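Local coordinates for protein FAD dependent oxidoreductase (Chelativorans sp. BNC1, PDB 6PXS) that binds FAD and probably oxidises iminodiacetate, acting as a flavoprotein oxidoreductase of the DadA family, at residues A24-I29 with S166-R171; T81-S86 with R153-S158; M313-G318 with E361-T366; K224-H229 with R274-G279. All coordinates share one frame; numbering follows the deposited sequence.

Interaction 1. Residues A24-I29 with S166-R171; sequences AQVEII and SGATLR
Glu27 and Arg171 meet above two parallel strands, 26-29 and 169-171, and the carboxylate side chain can be followed outward atom by atom. CB and then CG of Glu27 pass Thr169 OG1, the latter at 3.7 Å. With CG anti to the backbone N (chi1 178°) and the chain extended beyond it, the carboxylate is carried along the sheet to the next residue but one on the other strand. CD comes within 4.2 Å of Arg171 NH2, and OE2 makes the salt bridge to that same nitrogen at 3.1 Å. The oxygen lies in the guanidinium plane but is approached on its anti side, somewhat out of the carboxylate plane, and the two flat groups are turned 58° from each other. Ile29 runs alongside the arginine, its CG1 over one face of the guanidinium, while Asp173 takes NH1 in a second salt bridge.

Beneath this layer the backbones pair in the manner of parallel strands. Thr169 N donates to Val26 O at 3.2 Å and Ile28 N to Thr169 O at 2.8 Å; Arg171 N reaches Ile28 O more weakly. On the other face the two strands meet through apolar side chains: Val26 CB meets Ala168 CB at 3.9 Å, and Ile28 CG2 meets Leu170 CD1 at the same distance. Strand 169-171 forms one margin of the Rossmann-type FAD-binding sheet within this chain. Strand 26-29 is bonded on its other flank to strand 3-6, and the apolar face of the pair is covered by helix 10-20 at Val26 and Ile28 and by helix 152-164 at Ile28 and Leu170.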
loop_
_atom_site.group_PDB
_atom_site.type_symbol
_atom_site.label_atom_id
_atom_site.label_comp_id
_atom_site.label_asym_id
_atom_site.label_seq_id
_atom_site.Cartn_x
_atom_site.Cartn_y
_atom_site.Cartn_z
ATOM N N ALA A 24 -19.435 28.354 -19.590
ATOM C CA ALA A 24 -19.861 28.560 -18.214
ATOM C C ALA A 24 -18.668 28.469 -17.272
ATOM O O ALA A 24 -17.769 27.643 -17.460
ATOM C CB ALA A 24 -20.920 27.530 -17.821
ATOM N N GLN A 25 -18.660 29.332 -16.260
ATOM C CA GLN A 25 -17.605 29.331 -15.251
ATOM C C GLN A 25 -17.893 28.214 -14.255
ATOM O O GLN A 25 -18.840 28.303 -13.468
ATOM C CB GLN A 25 -17.532 30.689 -14.558
ATOM C CG GLN A 25 -17.357 31.861 -15.512
ATOM C CD GLN A 25 -17.380 33.201 -14.802
ATOM O OE1 GLN A 25 -17.413 33.265 -13.572
ATOM N NE2 GLN A 25 -17.368 34.280 -15.576
ATOM N N VAL A 26 -17.077 27.163 -14.287
ATOM C CA VAL A 26 -17.303 25.954 -13.503
ATOM C C VAL A 26 -16.323 25.926 -12.339
ATOM O O VAL A 26 -15.108 26.057 -12.536
ATOM C CB VAL A 26 -17.155 24.691 -14.371
ATOM C CG1 VAL A 26 -17.469 23.447 -13.559
ATOM C CG2 VAL A 26 -18.058 24.778 -15.591
ATOM N N GLU A 27 -16.851 25.753 -11.128
ATOM C CA GLU A 27 -16.053 25.577 -9.918
ATOM C C GLU A 27 -16.365 24.197 -9.355
ATOM O O GLU A 27 -17.483 23.949 -8.892
ATOM C CB GLU A 27 -16.349 26.674 -8.895
ATOM C CG GLU A 27 -15.587 26.525 -7.582
ATOM C CD GLU A 27 -15.879 27.648 -6.603
ATOM O OE1 GLU A 27 -16.795 28.453 -6.873
ATOM O OE2 GLU A 27 -15.189 27.726 -5.562
ATOM N N ILE A 28 -15.377 23.305 -9.387
ATOM C CA ILE A 28 -15.552 21.911 -8.994
ATOM C C ILE A 28 -14.933 21.700 -7.620
ATOM O O ILE A 28 -13.817 22.161 -7.346
ATOM C CB ILE A 28 -14.916 20.957 -10.025
ATOM C CG1 ILE A 28 -15.284 21.378 -11.450
ATOM C CG2 ILE A 28 -15.367 19.526 -9.764
ATOM C CD1 ILE A 28 -14.616 20.545 -12.522
ATOM N N ILE A 29 -15.657 20.993 -6.755
ATOM C CA ILE A 29 -15.188 20.644 -5.420
ATOM C C ILE A 29 -15.431 19.157 -5.211
ATOM O O ILE A 29 -16.532 18.663 -5.477
ATOM C CB ILE A 29 -15.896 21.472 -4.330
ATOM C CG1 ILE A 29 -15.717 22.969 -4.607
ATOM C CG2 ILE A 29 -15.353 21.106 -2.952
ATOM C CD1 ILE A 29 -16.504 23.868 -3.679
ATOM N N SER A 166 -10.392 24.162 -20.015
ATOM C CA SER A 166 -11.402 25.061 -20.556
ATOM C C SER A 166 -11.919 26.036 -19.500
ATOM O O SER A 166 -13.094 26.413 -19.515
ATOM C CB SER A 166 -12.558 24.261 -21.151
ATOM O OG SER A 166 -12.100 23.398 -22.177
ATOM N N GLY A 167 -11.057 26.442 -18.570
ATOM C CA GLY A 167 -11.389 27.482 -17.620
ATOM C C GLY A 167 -12.036 27.029 -16.330
ATOM O O GLY A 167 -12.472 27.882 -15.548
ATOM N N ALA A 168 -12.110 25.728 -16.075
ATOM C CA ALA A 168 -12.705 25.233 -14.843
ATOM C C ALA A 168 -11.647 25.117 -13.746
ATOM O O ALA A 168 -10.443 25.200 -13.992
ATOM C CB ALA A 168 -13.384 23.885 -15.082
ATOM N N THR A 169 -12.118 24.927 -12.514
ATOM C CA THR A 169 -11.253 24.818 -11.347
ATOM C C THR A 169 -11.613 23.570 -10.555
ATOM O O THR A 169 -12.789 23.205 -10.457
ATOM C CB THR A 169 -11.373 26.049 -10.440
ATOM O OG1 THR A 169 -12.670 26.073 -9.832
ATOM C CG2 THR A 169 -11.166 27.326 -11.239
ATOM N N LEU A 170 -10.597 22.925 -9.986
ATOM C CA LEU A 170 -10.773 21.714 -9.198
ATOM C C LEU A 170 -10.061 21.882 -7.866
ATOM O O LEU A 170 -8.918 22.349 -7.825
ATOM C CB LEU A 170 -10.233 20.489 -9.941
ATOM C CG LEU A 170 -10.268 19.158 -9.189
ATOM C CD1 LEU A 170 -11.691 18.783 -8.805
ATOM C CD2 LEU A 170 -9.632 18.066 -10.035
ATOM N N ARG A 171 -10.734 21.495 -6.786
ATOM C CA ARG A 171 -10.214 21.686 -5.440
ATOM C C ARG A 171 -10.676 20.534 -4.561
ATOM O O ARG A 171 -11.766 19.989 -4.749
ATOM C CB ARG A 171 -10.673 23.030 -4.860
ATOM C CG ARG A 171 -10.521 23.164 -3.353
ATOM C CD ARG A 171 -10.641 24.620 -2.914
ATOM N NE ARG A 171 -11.866 25.254 -3.402
ATOM C CZ ARG A 171 -13.004 25.342 -2.716
ATOM N NH1 ARG A 171 -13.101 24.835 -1.491
ATOM N NH2 ARG A 171 -14.054 25.943 -3.259
#

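Interaction 2. Residues T81-S86 with R153-S158; sequences TELGYS and RLLAAS
Leu154 O, which faces Leu83 CD2 across the contact at 3.7 Å, accepts the backbone N-H of Ser158 at 3.0 Å in the regular turn of the helix. Ser158 OG lies near the same carbonyl, but its exact place is doubtful and its proton is not assigned; Glu80 and Arg161 are further partners of that hydroxyl. No hydrogen bond joins 81-86 to 153-158, so the two segments are held together by packing alone.

Leu83 carries most of it. Its CG stands anti to the carbonyl carbon (chi1 -52°), which turns the isobutyl group to the helix: CD2 comes up to the Leu154 carbonyl, and CD1 meets Leu155 CD1 at 4.3 Å. Beside it, Leu154 lays CB and CD1 against Glu82 O, each 4.0 Å from that oxygen. The loop then bends away at Gly84, whose positive phi suits a residue without a side chain and whose carbonyl is taken by Arg149.

The contact lays the loop following helix 55-76 against helix 152-164. Leu75 of helix 55-76 touches both Leu83 and Leu155, Ile10 of helix 10-20 also packs on Leu155, and Asp256 of the second subunit packs on Leu154.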
loop_
_atom_site.group_PDB
_atom_site.type_symbol
_atom_site.label_atom_id
_atom_site.label_comp_id
_atom_site.label_asym_id
_atom_site.label_seq_id
_atom_site.Cartn_x
_atom_site.Cartn_y
_atom_site.Cartn_z
ATOM N N THR A 81 -5.846 10.272 -24.883
ATOM C CA THR A 81 -5.886 9.072 -25.706
ATOM C C THR A 81 -5.742 7.787 -24.903
ATOM O O THR A 81 -5.830 6.699 -25.484
ATOM C CB THR A 81 -4.786 9.128 -26.774
ATOM O OG1 THR A 81 -3.503 9.237 -26.143
ATOM C CG2 THR A 81 -4.999 10.319 -27.695
ATOM N N GLU A 82 -5.529 7.874 -23.592
ATOM C CA GLU A 82 -5.367 6.701 -22.734
ATOM C C GLU A 82 -6.551 6.665 -21.771
ATOM O O GLU A 82 -6.472 7.153 -20.643
ATOM C CB GLU A 82 -4.034 6.748 -21.985
ATOM C CG GLU A 82 -2.824 7.067 -22.861
ATOM C CD GLU A 82 -2.579 6.030 -23.945
ATOM O OE1 GLU A 82 -3.286 5.000 -23.965
ATOM O OE2 GLU A 82 -1.675 6.246 -24.779
ATOM N N LEU A 83 -7.652 6.064 -22.224
ATOM C CA LEU A 83 -8.865 5.950 -21.430
ATOM C C LEU A 83 -9.247 4.507 -21.134
ATOM O O LEU A 83 -10.278 4.276 -20.490
ATOM C CB LEU A 83 -10.035 6.642 -22.142
ATOM C CG LEU A 83 -9.772 8.083 -22.581
ATOM C CD1 LEU A 83 -10.955 8.632 -23.366
ATOM C CD2 LEU A 83 -9.475 8.955 -21.377
ATOM N N GLY A 84 -8.458 3.536 -21.587
ATOM C CA GLY A 84 -8.775 2.143 -21.357
ATOM C C GLY A 84 -9.986 1.633 -22.101
ATOM O O GLY A 84 -10.485 0.552 -21.770
ATOM N N TYR A 85 -10.473 2.368 -23.097
ATOM C CA TYR A 85 -11.650 1.962 -23.848
ATOM C C TYR A 85 -11.258 1.052 -25.006
ATOM O O TYR A 85 -10.191 1.201 -25.608
ATOM C CB TYR A 85 -12.404 3.180 -24.384
ATOM C CG TYR A 85 -13.654 2.821 -25.158
ATOM C CD1 TYR A 85 -14.861 2.618 -24.505
ATOM C CD2 TYR A 85 -13.623 2.679 -26.539
ATOM C CE1 TYR A 85 -16.007 2.284 -25.207
ATOM C CE2 TYR A 85 -14.764 2.346 -27.250
ATOM C CZ TYR A 85 -15.952 2.149 -26.578
ATOM O OH TYR A 85 -17.091 1.818 -27.278
ATOM N N SER A 86 -12.137 0.097 -25.307
ATOM C CA SER A 86 -11.922 -0.813 -26.424
ATOM C C SER A 86 -13.205 -1.564 -26.762
ATOM O O SER A 86 -13.848 -2.141 -25.877
ATOM C CB SER A 86 -10.796 -1.795 -26.100
ATOM O OG SER A 86 -10.481 -2.601 -27.223
ATOM N N ARG A 153 -11.958 5.269 -13.832
ATOM C CA ARG A 153 -11.195 6.359 -13.231
ATOM C C ARG A 153 -10.502 7.203 -14.293
ATOM O O ARG A 153 -10.502 8.437 -14.209
ATOM C CB ARG A 153 -10.170 5.803 -12.242
ATOM C CG ARG A 153 -9.253 6.872 -11.660
ATOM C CD ARG A 153 -8.384 6.343 -10.531
ATOM N NE ARG A 153 -7.517 5.249 -10.961
ATOM C CZ ARG A 153 -7.660 3.973 -10.606
ATOM N NH1 ARG A 153 -6.803 3.070 -11.063
ATOM N NH2 ARG A 153 -8.641 3.591 -9.793
ATOM N N LEU A 154 -9.900 6.561 -15.295
ATOM C CA LEU A 154 -9.198 7.312 -16.329
ATOM C C LEU A 154 -10.156 8.142 -17.171
ATOM O O LEU A 154 -9.782 9.218 -17.650
ATOM C CB LEU A 154 -8.404 6.361 -17.223
ATOM C CG LEU A 154 -7.218 5.668 -16.552
ATOM C CD1 LEU A 154 -6.606 4.641 -17.490
ATOM C CD2 LEU A 154 -6.182 6.696 -16.115
ATOM N N LEU A 155 -11.384 7.663 -17.369
ATOM C CA LEU A 155 -12.357 8.430 -18.136
ATOM C C LEU A 155 -12.749 9.703 -17.397
ATOM O O LEU A 155 -12.636 10.810 -17.938
ATOM C CB LEU A 155 -13.586 7.571 -18.427
ATOM C CG LEU A 155 -14.698 8.255 -19.222
ATOM C CD1 LEU A 155 -14.168 8.764 -20.552
ATOM C CD2 LEU A 155 -15.862 7.304 -19.440
ATOM N N ALA A 156 -13.211 9.566 -16.152
ATOM C CA ALA A 156 -13.607 10.740 -15.382
ATOM C C ALA A 156 -12.441 11.698 -15.190
ATOM O O ALA A 156 -12.641 12.917 -15.141
ATOM C CB ALA A 156 -14.172 10.311 -14.028
ATOM N N ALA A 157 -11.221 11.172 -15.079
ATOM C CA ALA A 157 -10.052 12.035 -14.944
ATOM C C ALA A 157 -9.838 12.868 -16.201
ATOM O O ALA A 157 -9.614 14.082 -16.126
ATOM C CB ALA A 157 -8.813 11.191 -14.642
ATOM N N SER A 158 -9.905 12.229 -17.372
ATOM C CA SER A 158 -9.668 12.947 -18.619
ATOM C C SER A 158 -10.710 14.035 -18.839
ATOM O O SER A 158 -10.380 15.139 -19.288
ATOM C CB SER A 158 -9.656 11.966 -19.788
ATOM O OG SER A 158 -8.590 11.043 -19.653
#

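Interaction 3. Residues M313-G318 with E361-T366; sequences MRPILG and ERYSPT
Arg362 touches Arg314 through its backbone: the carbonyl oxygen receives Arg314 NE in a weak bond of 3.1 Å, while the guanidinium of Arg362 turns to a salt bridge with Asp56. The extended chain of Arg314 from CG to NE supplies the reach.

Tyr363 follows and has more of its surface buried in this contact than any other residue. With CG anti to the carbonyl carbon (chi1 -46°), its ring lies beside the ring of Pro315, both pointing the same way, and CD1 comes to 4.0 Å from Pro315 CD. Pro315 O and Arg314 CB sit at the edge of the aromatic ring. Its CB also packs on Leu317 CB, and the hydroxyl is bonded to Asp56 O at the start of helix 55-76. The carbonyl of Tyr363 accepts Leu317 N at 2.8 Å, the donor standing above the carbonyl plane. The strand it meets, 316-317, is the outermost of the FAD-binding sheet within this chain and runs antiparallel to 326-330, so the segment after helix 336-352 folds back across that margin, the two chain directions 66° apart.

Ser364 contributes its backbone, with CA 3.4 Å from Leu317 O in a CA-H...O contact. Pro365 then sets its ring against Ile316 and Gly318: CB meets Ile316 CG2 at 3.5 Å, and CD lies 3.5 Å from Gly318 O. An alanine here would keep CB but is likely to strip the ring's cover from Gly318 O and leave the backbone freer to turn.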
loop_
_atom_site.group_PDB
_atom_site.type_symbol
_atom_site.label_atom_id
_atom_site.label_comp_id
_atom_site.label_asym_id
_atom_site.label_seq_id
_atom_site.Cartn_x
_atom_site.Cartn_y
_atom_site.Cartn_z
ATOM N N MET A 313 -34.482 1.748 -9.343
ATOM C CA MET A 313 -33.323 1.523 -10.198
ATOM C C MET A 313 -33.099 2.667 -11.178
ATOM O O MET A 313 -31.985 2.813 -11.691
ATOM C CB MET A 313 -33.483 0.209 -10.962
ATOM C CG MET A 313 -32.205 -0.275 -11.628
ATOM S SD MET A 313 -32.445 -1.767 -12.608
ATOM C CE MET A 313 -33.119 -2.892 -11.383
ATOM N N ARG A 314 -34.127 3.476 -11.454
ATOM C CA ARG A 314 -33.934 4.590 -12.366
ATOM C C ARG A 314 -33.211 5.734 -11.655
ATOM O O ARG A 314 -33.397 5.940 -10.453
ATOM C CB ARG A 314 -35.274 5.079 -12.912
ATOM C CG ARG A 314 -36.183 5.745 -11.891
ATOM C CD ARG A 314 -37.493 6.188 -12.533
ATOM N NE ARG A 314 -38.362 6.895 -11.593
ATOM C CZ ARG A 314 -39.241 6.307 -10.786
ATOM N NH1 ARG A 314 -39.981 7.044 -9.970
ATOM N NH2 ARG A 314 -39.384 4.987 -10.787
ATOM N N PRO A 315 -32.376 6.493 -12.376
ATOM C CA PRO A 315 -31.586 7.537 -11.711
ATOM C C PRO A 315 -32.420 8.726 -11.263
ATOM O O PRO A 315 -33.639 8.761 -11.460
ATOM C CB PRO A 315 -30.568 7.953 -12.785
ATOM C CG PRO A 315 -30.691 6.947 -13.884
ATOM C CD PRO A 315 -32.083 6.433 -13.816
ATOM N N ILE A 316 -31.756 9.709 -10.662
ATOM C CA ILE A 316 -32.379 10.949 -10.214
ATOM C C ILE A 316 -31.645 12.085 -10.909
ATOM O O ILE A 316 -30.468 12.339 -10.620
ATOM C CB ILE A 316 -32.321 11.106 -8.688
ATOM C CG1 ILE A 316 -33.099 9.978 -8.007
ATOM C CG2 ILE A 316 -32.867 12.467 -8.274
ATOM C CD1 ILE A 316 -33.026 10.002 -6.493
ATOM N N LEU A 317 -32.332 12.769 -11.823
ATOM C CA LEU A 317 -31.737 13.856 -12.588
ATOM C C LEU A 317 -32.760 14.964 -12.767
ATOM O O LEU A 317 -33.907 14.695 -13.136
ATOM C CB LEU A 317 -31.255 13.367 -13.958
ATOM C CG LEU A 317 -30.374 12.118 -13.976
ATOM C CD1 LEU A 317 -30.180 11.643 -15.403
ATOM C CD2 LEU A 317 -29.034 12.387 -13.323
ATOM N N GLY A 318 -32.346 16.198 -12.513
ATOM C CA GLY A 318 -33.176 17.359 -12.760
ATOM C C GLY A 318 -33.168 18.328 -11.594
ATOM O O GLY A 318 -32.629 18.062 -10.521
ATOM N N GLU A 361 -38.777 14.431 -16.738
ATOM C CA GLU A 361 -39.774 14.415 -15.672
ATOM C C GLU A 361 -39.752 13.090 -14.922
ATOM O O GLU A 361 -39.933 13.055 -13.699
ATOM C CB GLU A 361 -41.169 14.677 -16.245
ATOM C CG GLU A 361 -41.308 15.976 -17.027
ATOM C CD GLU A 361 -40.938 15.824 -18.491
ATOM O OE1 GLU A 361 -39.728 15.828 -18.805
ATOM O OE2 GLU A 361 -41.858 15.688 -19.326
ATOM N N ARG A 362 -39.521 11.988 -15.638
ATOM C CA ARG A 362 -39.508 10.665 -15.029
ATOM C C ARG A 362 -38.321 10.444 -14.099
ATOM O O ARG A 362 -38.275 9.409 -13.426
ATOM C CB ARG A 362 -39.506 9.594 -16.121
ATOM C CG ARG A 362 -40.884 9.260 -16.668
ATOM C CD ARG A 362 -41.638 8.335 -15.728
ATOM N NE ARG A 362 -42.953 7.978 -16.249
ATOM C CZ ARG A 362 -43.162 7.064 -17.191
ATOM N NH1 ARG A 362 -42.141 6.410 -17.729
ATOM N NH2 ARG A 362 -44.397 6.805 -17.600
ATOM N N TYR A 363 -37.366 11.375 -14.048
ATOM C CA TYR A 363 -36.188 11.232 -13.203
ATOM C C TYR A 363 -36.028 12.364 -12.198
ATOM O O TYR A 363 -35.069 12.341 -11.418
ATOM C CB TYR A 363 -34.920 11.152 -14.066
ATOM C CG TYR A 363 -35.029 10.222 -15.252
ATOM C CD1 TYR A 363 -34.939 8.845 -15.094
ATOM C CD2 TYR A 363 -35.212 10.723 -16.533
ATOM C CE1 TYR A 363 -35.036 7.995 -16.179
ATOM C CE2 TYR A 363 -35.310 9.880 -17.621
ATOM C CZ TYR A 363 -35.220 8.519 -17.440
ATOM O OH TYR A 363 -35.319 7.682 -18.526
ATOM N N SER A 364 -36.925 13.343 -12.187
ATOM C CA SER A 364 -36.730 14.506 -11.335
ATOM C C SER A 364 -36.742 14.088 -9.866
ATOM O O SER A 364 -37.489 13.180 -9.482
ATOM C CB SER A 364 -37.822 15.549 -11.583
ATOM O OG SER A 364 -39.055 15.138 -11.023
ATOM N N PRO A 365 -35.933 14.726 -9.016
ATOM C CA PRO A 365 -36.002 14.424 -7.581
ATOM C C PRO A 365 -37.282 14.950 -6.955
ATOM O O PRO A 365 -38.102 15.577 -7.633
ATOM C CB PRO A 365 -34.763 15.130 -7.015
ATOM C CG PRO A 365 -34.498 16.242 -7.967
ATOM C CD PRO A 365 -34.905 15.737 -9.321
ATOM N N THR A 366 -37.462 14.699 -5.664
ATOM C CA THR A 366 -38.610 15.205 -4.932
ATOM C C THR A 366 -38.265 16.534 -4.268
ATOM O O THR A 366 -37.096 16.886 -4.092
ATOM C CB THR A 366 -39.068 14.196 -3.877
ATOM O OG1 THR A 366 -37.967 13.856 -3.024
ATOM C CG2 THR A 366 -39.604 12.937 -4.542
#

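Interaction 4. Residues K224-H229 with R274-G279; sequences KGQIIH and RVTARG
Gln226 and Thr276 form the close part of this contact, their side chains crossing at about a right angle. Gln226 NE2 gives a nearly straight bond to Thr276 OG1 (2.6 Å, 167°), with the hydroxyl oxygen in the amide plane. On the same amide, OE1 takes the backbone N-H of Thr276 at 3.2 Å, this donor standing above the carbonyl plane. NE2 also bonds Glu266, so both ends of the buried amide are occupied and its rotation is fixed. A leucine in its place would probably leave Thr276 N and Glu266 without their mates.

Thr276 is the N-cap of helix 277-290. Its OG1, held between the backbone N and the carbonyl carbon (chi1 66°), accepts Gly279 N at 3.3 Å, so the glutamine of strand 220-231 grips the very oxygen that caps the helix. Gly279 lies close to the amide, where a CB would collide with NE2.

Toward Arg274 the contact is looser, and Arg274 and Val275 are partly exposed. Lys224, fully extended, sends NZ to Arg274 O at 2.7 Å from above the carbonyl plane, and only its tip reaches Thr276 CG2. The guanidinium of Arg274 is paired through NH1 with Asp272, which also lies at long, weak range from NZ, and its NE bonds Thr298 of the third subunit. Between Lys224 and Gln226, Gly225 touches the FAD.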
loop_
_atom_site.group_PDB
_atom_site.type_symbol
_atom_site.label_atom_id
_atom_site.label_comp_id
_atom_site.label_asym_id
_atom_site.label_seq_id
_atom_site.Cartn_x
_atom_site.Cartn_y
_atom_site.Cartn_z
ATOM N N LYS A 224 -21.966 -1.203 -0.804
ATOM C CA LYS A 224 -20.564 -1.585 -0.890
ATOM C C LYS A 224 -20.349 -2.602 -2.006
ATOM O O LYS A 224 -21.211 -3.437 -2.295
ATOM C CB LYS A 224 -20.094 -2.160 0.446
ATOM C CG LYS A 224 -18.676 -2.700 0.440
ATOM C CD LYS A 224 -18.263 -3.136 1.833
ATOM C CE LYS A 224 -16.885 -3.769 1.836
ATOM N NZ LYS A 224 -16.496 -4.239 3.195
ATOM N N GLY A 225 -19.184 -2.517 -2.641
ATOM C CA GLY A 225 -18.810 -3.465 -3.670
ATOM C C GLY A 225 -17.318 -3.726 -3.703
ATOM O O GLY A 225 -16.522 -2.789 -3.810
ATOM N N GLN A 226 -16.926 -4.993 -3.613
ATOM C CA GLN A 226 -15.525 -5.388 -3.674
ATOM C C GLN A 226 -15.240 -5.995 -5.041
ATOM O O GLN A 226 -15.991 -6.855 -5.511
ATOM C CB GLN A 226 -15.192 -6.387 -2.565
ATOM C CG GLN A 226 -15.625 -5.933 -1.182
ATOM C CD GLN A 226 -15.224 -6.904 -0.092
ATOM O OE1 GLN A 226 -14.164 -7.527 -0.157
ATOM N NE2 GLN A 226 -16.075 -7.044 0.917
ATOM N N ILE A 227 -14.155 -5.553 -5.670
ATOM C CA ILE A 227 -13.805 -5.957 -7.027
ATOM C C ILE A 227 -12.336 -6.351 -7.045
ATOM O O ILE A 227 -11.493 -5.643 -6.484
ATOM C CB ILE A 227 -14.091 -4.831 -8.039
ATOM C CG1 ILE A 227 -13.824 -5.304 -9.469
ATOM C CG2 ILE A 227 -13.260 -3.597 -7.721
ATOM C CD1 ILE A 227 -14.355 -4.353 -10.525
ATOM N N ILE A 228 -12.031 -7.478 -7.686
ATOM C CA ILE A 228 -10.691 -8.057 -7.673
ATOM C C ILE A 228 -9.997 -7.767 -8.995
ATOM O O ILE A 228 -10.616 -7.827 -10.065
ATOM C CB ILE A 228 -10.749 -9.575 -7.405
ATOM C CG1 ILE A 228 -11.250 -9.837 -5.983
ATOM C CG2 ILE A 228 -9.379 -10.204 -7.627
ATOM C CD1 ILE A 228 -11.472 -11.293 -5.668
ATOM N N HIS A 229 -8.704 -7.463 -8.921
ATOM C CA HIS A 229 -7.872 -7.213 -10.091
ATOM C C HIS A 229 -6.785 -8.276 -10.151
ATOM O O HIS A 229 -6.027 -8.446 -9.191
ATOM C CB HIS A 229 -7.257 -5.813 -10.038
ATOM C CG HIS A 229 -8.248 -4.713 -10.251
ATOM N ND1 HIS A 229 -8.129 -3.791 -11.268
ATOM C CD2 HIS A 229 -9.382 -4.392 -9.584
ATOM C CE1 HIS A 229 -9.143 -2.946 -11.216
ATOM N NE2 HIS A 229 -9.919 -3.290 -10.204
ATOM N N ARG A 274 -13.690 -1.505 3.938
ATOM C CA ARG A 274 -12.848 -2.632 4.307
ATOM C C ARG A 274 -12.941 -3.708 3.234
ATOM O O ARG A 274 -13.958 -3.835 2.546
ATOM C CB ARG A 274 -13.260 -3.225 5.668
ATOM C CG ARG A 274 -12.938 -2.338 6.855
ATOM C CD ARG A 274 -13.628 -2.804 8.137
ATOM N NE ARG A 274 -13.619 -4.258 8.289
ATOM C CZ ARG A 274 -14.625 -5.061 7.953
ATOM N NH1 ARG A 274 -15.745 -4.570 7.440
ATOM N NH2 ARG A 274 -14.512 -6.368 8.133
ATOM N N VAL A 275 -11.865 -4.475 3.095
ATOM C CA VAL A 275 -11.831 -5.643 2.223
ATOM C C VAL A 275 -12.093 -6.863 3.096
ATOM O O VAL A 275 -11.243 -7.251 3.905
ATOM C CB VAL A 275 -10.494 -5.760 1.482
ATOM C CG1 VAL A 275 -10.403 -7.093 0.754
ATOM C CG2 VAL A 275 -10.332 -4.604 0.511
ATOM N N THR A 276 -13.264 -7.470 2.939
ATOM C CA THR A 276 -13.671 -8.561 3.809
ATOM C C THR A 276 -13.281 -9.911 3.211
ATOM O O THR A 276 -12.911 -10.026 2.039
ATOM C CB THR A 276 -15.176 -8.510 4.072
ATOM O OG1 THR A 276 -15.889 -8.763 2.855
ATOM C CG2 THR A 276 -15.575 -7.149 4.623
ATOM N N ALA A 277 -13.373 -10.949 4.044
ATOM C CA ALA A 277 -12.979 -12.287 3.620
ATOM C C ALA A 277 -14.040 -12.924 2.730
ATOM O O ALA A 277 -13.730 -13.418 1.640
ATOM C CB ALA A 277 -12.712 -13.163 4.843
ATOM N N ARG A 278 -15.297 -12.925 3.179
ATOM C CA ARG A 278 -16.356 -13.550 2.394
ATOM C C ARG A 278 -16.574 -12.814 1.078
ATOM O O ARG A 278 -16.790 -13.444 0.037
ATOM C CB ARG A 278 -17.651 -13.602 3.205
ATOM C CG ARG A 278 -18.870 -14.071 2.413
ATOM C CD ARG A 278 -19.666 -15.119 3.176
ATOM N NE ARG A 278 -19.088 -16.454 3.035
ATOM C CZ ARG A 278 -19.439 -17.507 3.768
ATOM N NH1 ARG A 278 -20.366 -17.390 4.712
ATOM N NH2 ARG A 278 -18.855 -18.681 3.561
ATOM N N GLY A 279 -16.529 -11.483 1.104
ATOM C CA GLY A 279 -16.675 -10.731 -0.130
ATOM C C GLY A 279 -15.708 -11.188 -1.202
ATOM O O GLY A 279 -16.076 -11.317 -2.372
#

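Overall arrangement
The four contacts lie at separate places around the bound FAD. Interactions 1 and 3 reach the same six-stranded sheet at its two outermost strands within this chain, 169-171 and 316-317, with centres about 25 Å apart. Interaction 2 is nested along the chain inside the loop closed by interaction 1, and its helix 152-164 leads straight into strand 169-171; the two do not touch, their nearest atoms being about 7 Å apart. Interactions 4 and 3 follow in series. Interaction 4 belongs to the separate antiparallel sheet, its centre about 34 Å from that of interaction 1. The contacts thus join distant parts of the chain at both edges of the dinucleotide-binding sheet, at a helix beside it and at the sheet that touches the cofactor.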